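Local coordinates for flagellar motor switch protein FliG (Thermotoga maritima, PDB 5TDY), which is proposed to help form the switch complex at the base of the flagellar basal body, which contacts motor components that determine the direction of rotation, at residues Glu60-Ser63 with Leu64-Lys68; Gly75-Tyr78 with Ala79-Val82. All blocks are in the same frame, centred on the assembly; numbering follows the deposited sequence.

Contact 1 of 2, residues Glu60-Ser63 with Leu64-Lys68; sequences EFLS and LAKAK
Lys-66 reaches back over Leu-62, one turn earlier on the same helix. With CG beside its own backbone N and opposite the carbonyl carbon (chi1 -70°), the lysine chain runs back along the preceding turn. Its CB and CG pass the carbonyl oxygen of Leu-62, CG at 3.5 Å from that O; CD keeps to the same oxygen, and CE lies 4.1 Å from Leu-62 CB. Beyond the two segments, Lys-66 NZ forms a salt bridge with an acidic side chain of another protein's chain. The same Leu-62 O accepts the backbone N of Lys-66 at 3.0 Å, so one carbonyl takes a hydrogen bond while the methylenes of the lysine lie against it.

Roughly across the helix from this pair, Glu-60 and Leu-64 run alongside each other and point the same way. The extended glutamate brings OE2 to 3.9 Å from Leu-64 CD1. Its carboxylate is held from outside the pair, OE1 by a salt bridge to Lys-11 and OE2 by a hydrogen bond from an aromatic side chain of the partner chain, which probably limits its rotation. Leu-64 N meets Glu-60 O at 3.0 Å with an N-H...O angle of 166°. On the buried side, Ala-65 CB sits over one face of the Phe-61 ring, displaced toward the rim, and comes within 4.1 Å of Phe-61 CZ. Apolar side chains of the other protein pack on Phe-61, Leu-62 and Ala-65.

Farther on, Ala-67 N bonds to Leu-64 O, three residues back, and separately the Lys-68 side chain curls round to put NZ in a weak bond with Ala-65 O. The pairs 60/64, 61/65 and 62/66 are i to i+4 contacts near the C-terminal end of an amphipathic alpha-helix in the FliG N-terminal domain, whose apolar side here meets a partner protein.

Contact 2 of 2, residues Gly75-Tyr78 with Ala79-Val82; sequences GIEY and AKKV
A chi1 of 170° turns the Glu-77 chain away from its own N, and the bend at chi2 (73°) then swings the carboxylate toward the next turn, where Lys-81 lies. Lys-81 comes to meet it with CG beside its own backbone N, and bends at chi2 and chi3 carry its CD to 3.5 Å from Glu-77 OE2. The two chains cross obliquely, with the lysine methylenes against the carboxylate, but the charges themselves do not touch: Glu-77 OE2 and Lys-81 NZ are 4.7 Å apart. A water joins them instead, accepting from Lys-81 NZ at 3.3 Å and donating weakly to Glu-77 OE2. With an alanine in place of Lys-81, the water would probably lose its ammonium partner and the Glu-77 carboxylate the methylene cover of CD.

Lys-80 runs alongside Glu-77, with Lys-80 CD 3.7 Å from Glu-77 OE1. Its NZ goes on to a salt bridge with Glu-84. The glutamate is thus flanked by the aliphatic parts of two lysines, whose nearby positive charges would probably help stabilise its negative one.

Tyr-78 and Val-82 make the apolar pair of this surface: Val-82 CG2 approaches the ring obliquely, 3.5 Å from Tyr-78 CE2. That methyl also rests against Tyr-78 O, which accepts Val-82 N at 3.1 Å in a nearly straight bond of 171°. At the start of the helix, Gly-75 O takes the N-H of Ala-79 at 2.7 Å. The successive i to i+4 backbone bonds are those of a regular alpha-helix, and the Glu-77/Lys-81 spacing puts opposite charges one turn apart on a mostly exposed part of helix 75-87, in the FliG N-terminal domain.

Overall arrangement
From the N terminus the chain runs through helices 8-19, 21-28 and 33-44 before it enters helix 51-66, whose last turns hold contact 1. The chain then leaves that helix and crosses to helix 75-87, where contact 2 occupies the opening turns. Each contact joins adjoining segments, contact 2 within one helix and contact 1 across the last turns of helix 51-66 and the residues just after it, so neither closes a long loop; they follow in series, without nesting or crossing. The centres of contacts 1 and 2 lie about 17 Å apart, and the two do not touch. Contact 1 faces the other protein chain, whereas no second chain of the assembly touches contact 2. Both belong to the all-helical FliG N-terminal domain.

Contact 1 of 2, residues Glu60-Ser63 with Leu64-Lys68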
ATOM      1  N   GLU B  60       0.861  -2.897   3.618  1.00 14.14           N
ATOM      2  CA  GLU B  60      -0.420  -3.319   4.169  1.00 16.09           C
ATOM      3  C   GLU B  60      -1.544  -3.113   3.159  1.00 12.96           C
ATOM      4  O   GLU B  60      -2.409  -3.984   2.998  1.00 13.23           O
ATOM      5  CB  GLU B  60      -0.715  -2.563   5.474  1.00 18.15           C
ATOM      6  CG  GLU B  60      -1.981  -3.088   6.167  1.00 19.06           C
ATOM      7  CD  GLU B  60      -2.383  -2.326   7.432  1.00 26.51           C
ATOM      8  OE1 GLU B  60      -1.569  -1.585   8.016  1.00 23.66           O
ATOM      9  OE2 GLU B  60      -3.544  -2.484   7.860  1.00 31.38           O
ATOM     10  N   PHE B  61      -1.543  -1.977   2.459  1.00 16.76           N
ATOM     11  CA  PHE B  61      -2.575  -1.732   1.455  1.00 13.22           C
ATOM     12  C   PHE B  61      -2.630  -2.849   0.419  1.00 17.58           C
ATOM     13  O   PHE B  61      -3.716  -3.310   0.051  1.00 15.63           O
ATOM     14  CB  PHE B  61      -2.347  -0.413   0.723  1.00 14.52           C
ATOM     15  CG  PHE B  61      -3.189  -0.310  -0.515  1.00 12.95           C
ATOM     16  CD1 PHE B  61      -4.544  -0.021  -0.415  1.00 15.94           C
ATOM     17  CD2 PHE B  61      -2.660  -0.601  -1.760  1.00 15.32           C
ATOM     18  CE1 PHE B  61      -5.355   0.025  -1.566  1.00 16.70           C
ATOM     19  CE2 PHE B  61      -3.456  -0.558  -2.906  1.00 17.19           C
ATOM     20  CZ  PHE B  61      -4.795  -0.240  -2.808  1.00 16.72           C
ATOM     21  N   LEU B  62      -1.461  -3.259  -0.106  1.00 12.37           N
ATOM     22  CA  LEU B  62      -1.432  -4.261  -1.170  1.00 16.60           C
ATOM     23  C   LEU B  62      -1.960  -5.609  -0.688  1.00 17.61           C
ATOM     24  O   LEU B  62      -2.743  -6.265  -1.394  1.00 15.83           O
ATOM     25  CB  LEU B  62      -0.007  -4.402  -1.716  1.00 17.26           C
ATOM     26  CG  LEU B  62       0.448  -3.232  -2.606  1.00 23.19           C
ATOM     27  CD1 LEU B  62       1.915  -3.355  -2.978  1.00 25.54           C
ATOM     28  CD2 LEU B  62      -0.403  -3.114  -3.869  1.00 21.05           C
ATOM     29  N   SER B  63      -1.519  -6.044   0.503  1.00 14.12           N
ATOM     30  CA  SER B  63      -2.048  -7.258   1.130  1.00 16.11           C
ATOM     31  C   SER B  63      -3.571  -7.200   1.255  1.00 14.63           C
ATOM     32  O   SER B  63      -4.272  -8.144   0.877  1.00 14.55           O
ATOM     33  CB  SER B  63      -1.370  -7.451   2.501  1.00 17.98           C
ATOM     34  OG  SER B  63      -2.029  -8.409   3.334  1.00 24.07           O
ATOM     35  N   LEU B  64      -4.111  -6.078   1.744  1.00 14.28           N
ATOM     36  CA  LEU B  64      -5.565  -5.959   1.878  1.00 15.20           C
ATOM     37  C   LEU B  64      -6.267  -6.000   0.522  1.00 16.48           C
ATOM     38  O   LEU B  64      -7.301  -6.663   0.373  1.00 16.10           O
ATOM     39  CB  LEU B  64      -5.937  -4.671   2.624  1.00 17.43           C
ATOM     40  CG  LEU B  64      -5.532  -4.576   4.098  1.00 19.96           C
ATOM     41  CD1 LEU B  64      -5.749  -3.160   4.702  1.00 14.06           C
ATOM     42  CD2 LEU B  64      -6.293  -5.626   4.899  1.00 15.62           C
ATOM     43  N   ALA B  65      -5.715  -5.313  -0.483  1.00 18.03           N
ATOM     44  CA  ALA B  65      -6.364  -5.269  -1.794  1.00 16.21           C
ATOM     45  C   ALA B  65      -6.382  -6.632  -2.467  1.00 20.26           C
ATOM     46  O   ALA B  65      -7.312  -6.936  -3.221  1.00 24.18           O
ATOM     47  CB  ALA B  65      -5.667  -4.250  -2.692  1.00 23.27           C
ATOM     48  N   LYS B  66      -5.374  -7.468  -2.216  1.00 19.08           N
ATOM     49  CA  LYS B  66      -5.346  -8.792  -2.823  1.00 20.43           C
ATOM     50  C   LYS B  66      -6.167  -9.818  -2.053  1.00 19.99           C
ATOM     51  O   LYS B  66      -6.360 -10.932  -2.559  1.00 24.25           O
ATOM     52  CB  LYS B  66      -3.896  -9.275  -2.957  1.00 19.42           C
ATOM     53  CG  LYS B  66      -3.127  -8.497  -4.017  1.00 26.85           C
ATOM     54  CD  LYS B  66      -1.625  -8.685  -3.918  1.00 33.30           C
ATOM     55  CE  LYS B  66      -0.894  -7.430  -4.394  1.00 35.56           C
ATOM     56  NZ  LYS B  66       0.582  -7.622  -4.471  1.00 39.79           N
ATOM     57  N   ALA B  67      -6.676  -9.467  -0.867  1.00 16.45           N
ATOM     58  CA  ALA B  67      -7.402 -10.442  -0.056  1.00 15.31           C
ATOM     59  C   ALA B  67      -8.575 -11.034  -0.823  1.00 16.38           C
ATOM     60  O   ALA B  67      -8.809 -12.244  -0.764  1.00 12.24           O
ATOM     61  CB  ALA B  67      -7.880  -9.808   1.259  1.00 13.33           C
ATOM     62  N   LYS B  68      -9.296 -10.208  -1.587  1.00 15.85           N
ATOM     63  CA  LYS B  68     -10.453 -10.701  -2.326  1.00 18.75           C
ATOM     64  C   LYS B  68     -10.082 -11.543  -3.541  1.00 17.76           C
ATOM     65  O   LYS B  68     -10.977 -12.142  -4.145  1.00 22.00           O
ATOM     66  CB  LYS B  68     -11.330  -9.530  -2.794  1.00 21.07           C
ATOM     67  CG  LYS B  68     -10.736  -8.778  -3.968  1.00 24.53           C
ATOM     68  CD  LYS B  68     -11.664  -7.689  -4.512  1.00 24.79           C
ATOM     69  CE  LYS B  68     -11.729  -6.477  -3.581  1.00 33.72           C
ATOM     70  NZ  LYS B  68     -10.392  -5.808  -3.322  1.00 35.64           N
TER

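Contact 2 of 2, residues Gly75-Tyr78 with Ala79-Val82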
ATOM      1  N   GLY B  75       3.310 -19.361  -6.770  1.00 14.49           N
ATOM      2  CA  GLY B  75       3.935 -19.499  -5.474  1.00 11.36           C
ATOM      3  C   GLY B  75       5.439 -19.375  -5.517  1.00 13.25           C
ATOM      4  O   GLY B  75       6.048 -18.928  -4.544  1.00 14.74           O
ATOM      5  N   ILE B  76       6.067 -19.751  -6.633  1.00 11.16           N
ATOM      6  CA  ILE B  76       7.528 -19.707  -6.683  1.00 15.57           C
ATOM      7  C   ILE B  76       8.024 -18.269  -6.570  1.00 20.17           C
ATOM      8  O   ILE B  76       8.883 -17.952  -5.732  1.00 13.15           O
ATOM      9  CB  ILE B  76       8.062 -20.374  -7.960  1.00 14.98           C
ATOM     10  CG1 ILE B  76       7.628 -21.828  -8.044  1.00 12.29           C
ATOM     11  CG2 ILE B  76       9.592 -20.273  -7.988  1.00 17.94           C
ATOM     12  CD1 ILE B  76       8.031 -22.494  -9.343  1.00 15.48           C
ATOM     13  N   GLU B  77       7.507 -17.383  -7.429  1.00 15.97           N
ATOM     14  CA  GLU B  77       7.868 -15.970  -7.335  1.00 16.61           C
ATOM     15  C   GLU B  77       7.542 -15.415  -5.955  1.00 16.17           C
ATOM     16  O   GLU B  77       8.299 -14.598  -5.409  1.00 10.67           O
ATOM     17  CB  GLU B  77       7.143 -15.170  -8.422  1.00 15.92           C
ATOM     18  CG  GLU B  77       7.231 -13.643  -8.297  1.00 23.16           C
ATOM     19  CD  GLU B  77       8.611 -13.070  -8.655  1.00 31.56           C
ATOM     20  OE1 GLU B  77       9.489 -13.838  -9.098  1.00 29.77           O
ATOM     21  OE2 GLU B  77       8.820 -11.843  -8.503  1.00 28.77           O
ATOM     22  N   TYR B  78       6.422 -15.851  -5.367  1.00 13.61           N
ATOM     23  CA  TYR B  78       6.089 -15.391  -4.029  1.00 12.07           C
ATOM     24  C   TYR B  78       7.145 -15.844  -3.032  1.00 12.05           C
ATOM     25  O   TYR B  78       7.664 -15.036  -2.248  1.00 13.60           O
ATOM     26  CB  TYR B  78       4.699 -15.882  -3.600  1.00 11.41           C
ATOM     27  CG  TYR B  78       4.214 -15.158  -2.354  1.00 14.56           C
ATOM     28  CD1 TYR B  78       3.491 -13.982  -2.456  1.00 16.12           C
ATOM     29  CD2 TYR B  78       4.514 -15.633  -1.075  1.00 15.32           C
ATOM     30  CE1 TYR B  78       3.057 -13.300  -1.323  1.00 17.03           C
ATOM     31  CE2 TYR B  78       4.080 -14.968   0.066  1.00 12.19           C
ATOM     32  CZ  TYR B  78       3.352 -13.795  -0.070  1.00 17.74           C
ATOM     33  OH  TYR B  78       2.912 -13.108   1.044  1.00 16.34           O
ATOM     34  N   ALA B  79       7.499 -17.129  -3.063  1.00 12.06           N
ATOM     35  CA  ALA B  79       8.508 -17.630  -2.133  1.00  9.16           C
ATOM     36  C   ALA B  79       9.851 -16.948  -2.348  1.00 12.97           C
ATOM     37  O   ALA B  79      10.588 -16.711  -1.386  1.00 15.73           O
ATOM     38  CB  ALA B  79       8.654 -19.145  -2.286  1.00 11.47           C
ATOM     39  N   LYS B  80      10.187 -16.621  -3.597  1.00 13.88           N
ATOM     40  CA  LYS B  80      11.454 -15.943  -3.860  1.00 13.84           C
ATOM     41  C   LYS B  80      11.507 -14.600  -3.146  1.00 15.45           C
ATOM     42  O   LYS B  80      12.507 -14.266  -2.501  1.00 15.20           O
ATOM     43  CB  LYS B  80      11.658 -15.769  -5.368  1.00 17.54           C
ATOM     44  CG  LYS B  80      12.844 -14.853  -5.746  1.00 25.08           C
ATOM     45  CD  LYS B  80      12.571 -14.136  -7.068  1.00 23.76           C
ATOM     46  CE  LYS B  80      12.576 -12.621  -6.918  1.00 24.50           C
ATOM     47  NZ  LYS B  80      13.943 -12.035  -7.006  1.00 36.31           N
ATOM     48  N   LYS B  81      10.424 -13.822  -3.233  1.00 13.78           N
ATOM     49  CA  LYS B  81      10.418 -12.500  -2.613  1.00 14.47           C
ATOM     50  C   LYS B  81      10.475 -12.596  -1.097  1.00 15.17           C
ATOM     51  O   LYS B  81      11.193 -11.825  -0.450  1.00 17.78           O
ATOM     52  CB  LYS B  81       9.184 -11.718  -3.060  1.00 16.23           C
ATOM     53  CG  LYS B  81       9.290 -11.215  -4.483  1.00 19.92           C
ATOM     54  CD  LYS B  81       7.959 -11.267  -5.192  1.00 30.71           C
ATOM     55  CE  LYS B  81       7.020 -10.164  -4.764  1.00 38.24           C
ATOM     56  NZ  LYS B  81       5.649 -10.413  -5.324  1.00 41.56           N
ATOM     57  N   VAL B  82       9.727 -13.534  -0.514  1.00 14.59           N
ATOM     58  CA  VAL B  82       9.774 -13.751   0.929  1.00 14.01           C
ATOM     59  C   VAL B  82      11.190 -14.100   1.376  1.00 15.26           C
ATOM     60  O   VAL B  82      11.729 -13.495   2.312  1.00 16.97           O
ATOM     61  CB  VAL B  82       8.773 -14.847   1.333  1.00 14.96           C
ATOM     62  CG1 VAL B  82       8.936 -15.177   2.805  1.00 14.43           C
ATOM     63  CG2 VAL B  82       7.341 -14.383   1.051  1.00 12.96           C
TER
HETATM   64  O   HOH W   1       5.589 -10.877  -8.554  1.00 38.11           O